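Beta-N-acetylhexosaminidase (Mycobacterium smegmatis, PDB 4YYF) probably hydrolyses terminal non-reducing N-acetyl-D-hexosamine residues from N-acetyl-beta-D-hexosaminides, as a member of glycosyl hydrolase family 3. Local coordinates at residues G69-G74 against L79-D84. The protein carries 1 engineered substitution. Residues are numbered along the deposited sequence; the frame is centred on the assembly and turned at random.
Sequences GGIMIG and LSMLTD
Ile73 meets Leu79 where a parallel strand of the family 3 TIM-like barrel, 70-73, passes into the loop that leads to helix 86-93, a beta-to-alpha connection packed back on its own strand. The tight part is one methyl pair: Ile73 CG2 lies 3.5 Å from Leu79 CD2, closer than usual van der Waals contact, the two side chains slanting past each other. A chi1 of -55° sets CG2 of Ile73 anti to the backbone N and CG1 beside it, which parts the two branches, CG2 going to Leu79 and CD1 to the longer contacts with Met81 and Leu82. Ile73 CD1 stands 4.3 Å from SE of Met81, a selenomethionine, and equally far from CD2 of Leu82. No hydrogen bond crosses the interface; all four residue contacts join apolar side chains, and 182 Å² is buried in all. Helix 56-66 and Leu87 of helix 86-93 also touch Ile71 and Met81, which places this part of the contact in the layer between barrel strand and helices. Toward solvent the loop turns polar: Ser80 and Thr83 are exposed and Leu79 partly so, while the turn is held by the hydrogen bond from Leu82 N to Leu79 O, 2.9 Å. The loosest link is Ile71 CD1 to Met81 CE, methyl to methyl at 4.4 Å.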
loop_
_atom_site.group_PDB
_atom_site.type_symbol
_atom_site.label_atom_id
_atom_site.label_comp_id
_atom_site.label_asym_id
_atom_site.label_seq_id
_atom_site.Cartn_x
_atom_site.Cartn_y
_atom_site.Cartn_z
ATOM N N GLY A 69 -8.372 -8.478 6.631
ATOM C CA GLY A 69 -8.943 -8.007 5.380
ATOM C C GLY A 69 -8.060 -8.316 4.188
ATOM O O GLY A 69 -8.542 -8.475 3.063
ATOM N N GLY A 70 -6.756 -8.401 4.420
ATOM C CA GLY A 70 -5.853 -8.605 3.302
ATOM C C GLY A 70 -4.667 -9.465 3.650
ATOM O O GLY A 70 -4.218 -9.497 4.796
ATOM N N ILE A 71 -4.165 -10.187 2.651
ATOM C CA ILE A 71 -2.899 -10.894 2.778
ATOM C C ILE A 71 -1.955 -10.391 1.696
ATOM O O ILE A 71 -2.400 -9.989 0.620
ATOM C CB ILE A 71 -3.070 -12.424 2.667
ATOM C CG1 ILE A 71 -3.770 -12.795 1.361
ATOM C CG2 ILE A 71 -3.830 -12.962 3.899
ATOM C CD1 ILE A 71 -3.783 -14.311 1.076
HETATM N N MSE A 72 -0.657 -10.395 1.983
HETATM C CA MSE A 72 0.308 -9.924 1.007
HETATM C C MSE A 72 1.236 -11.054 0.568
HETATM O O MSE A 72 1.703 -11.851 1.382
HETATM C CB MSE A 72 1.148 -8.769 1.552
HETATM C CG MSE A 72 2.068 -8.196 0.483
HETATM SE SE MSE A 72 3.237 -6.818 1.161
HETATM C CE MSE A 72 4.077 -6.271 -0.513
ATOM N N ILE A 73 1.493 -11.101 -0.733
ATOM C CA ILE A 73 2.427 -12.042 -1.318
ATOM C C ILE A 73 3.764 -11.316 -1.439
ATOM O O ILE A 73 3.829 -10.222 -1.996
ATOM C CB ILE A 73 1.975 -12.438 -2.733
ATOM C CG1 ILE A 73 0.540 -12.988 -2.721
ATOM C CG2 ILE A 73 2.934 -13.432 -3.357
ATOM C CD1 ILE A 73 0.336 -14.208 -1.843
ATOM N N GLY A 74 4.842 -11.920 -0.945
ATOM C CA GLY A 74 6.148 -11.295 -1.054
ATOM C C GLY A 74 7.224 -12.279 -1.432
ATOM O O GLY A 74 6.927 -13.429 -1.766
ATOM N N LEU A 79 4.933 -19.456 -3.768
ATOM C CA LEU A 79 3.951 -19.037 -4.786
ATOM C C LEU A 79 3.048 -20.148 -5.338
ATOM O O LEU A 79 2.127 -19.877 -6.114
ATOM C CB LEU A 79 4.650 -18.341 -5.956
ATOM C CG LEU A 79 5.422 -17.066 -5.619
ATOM C CD1 LEU A 79 6.001 -16.431 -6.880
ATOM C CD2 LEU A 79 4.508 -16.100 -4.907
ATOM N N SER A 80 3.288 -21.390 -4.945
ATOM C CA SER A 80 2.455 -22.478 -5.452
ATOM C C SER A 80 0.985 -22.270 -5.092
ATOM O O SER A 80 0.104 -22.748 -5.799
ATOM C CB SER A 80 2.955 -23.840 -4.965
ATOM O OG SER A 80 2.892 -23.898 -3.561
HETATM N N MSE A 81 0.709 -21.544 -4.009
HETATM C CA MSE A 81 -0.682 -21.276 -3.625
HETATM C C MSE A 81 -1.455 -20.492 -4.692
HETATM O O MSE A 81 -2.689 -20.507 -4.710
HETATM C CB MSE A 81 -0.747 -20.534 -2.284
HETATM C CG MSE A 81 -0.061 -19.157 -2.301
HETATM SE SE MSE A 81 -0.177 -18.253 -0.554
HETATM C CE MSE A 81 -2.086 -18.023 -0.519
ATOM N N LEU A 82 -0.742 -19.802 -5.581
ATOM C CA LEU A 82 -1.407 -19.022 -6.633
ATOM C C LEU A 82 -1.828 -19.866 -7.826
ATOM O O LEU A 82 -2.661 -19.433 -8.634
ATOM C CB LEU A 82 -0.501 -17.901 -7.143
ATOM C CG LEU A 82 0.044 -16.975 -6.080
ATOM C CD1 LEU A 82 0.982 -15.965 -6.719
ATOM C CD2 LEU A 82 -1.116 -16.292 -5.368
ATOM N N THR A 83 -1.237 -21.048 -7.966
ATOM C CA THR A 83 -1.536 -21.893 -9.119
ATOM C C THR A 83 -2.160 -23.236 -8.766
ATOM O O THR A 83 -2.565 -23.977 -9.666
ATOM C CB THR A 83 -0.288 -22.151 -10.007
ATOM O OG1 THR A 83 0.733 -22.788 -9.232
ATOM C CG2 THR A 83 0.253 -20.846 -10.576
ATOM N N ASP A 84 -2.228 -23.578 -7.478
ATOM C CA ASP A 84 -2.702 -24.925 -7.121
ATOM C C ASP A 84 -4.136 -24.936 -6.592
ATOM O O ASP A 84 -4.629 -25.963 -6.142
ATOM C CB ASP A 84 -1.755 -25.645 -6.142
ATOM C CG ASP A 84 -1.708 -24.987 -4.762
ATOM O OD1 ASP A 84 -2.566 -24.120 -4.455
ATOM O OD2 ASP A 84 -0.800 -25.341 -3.967
#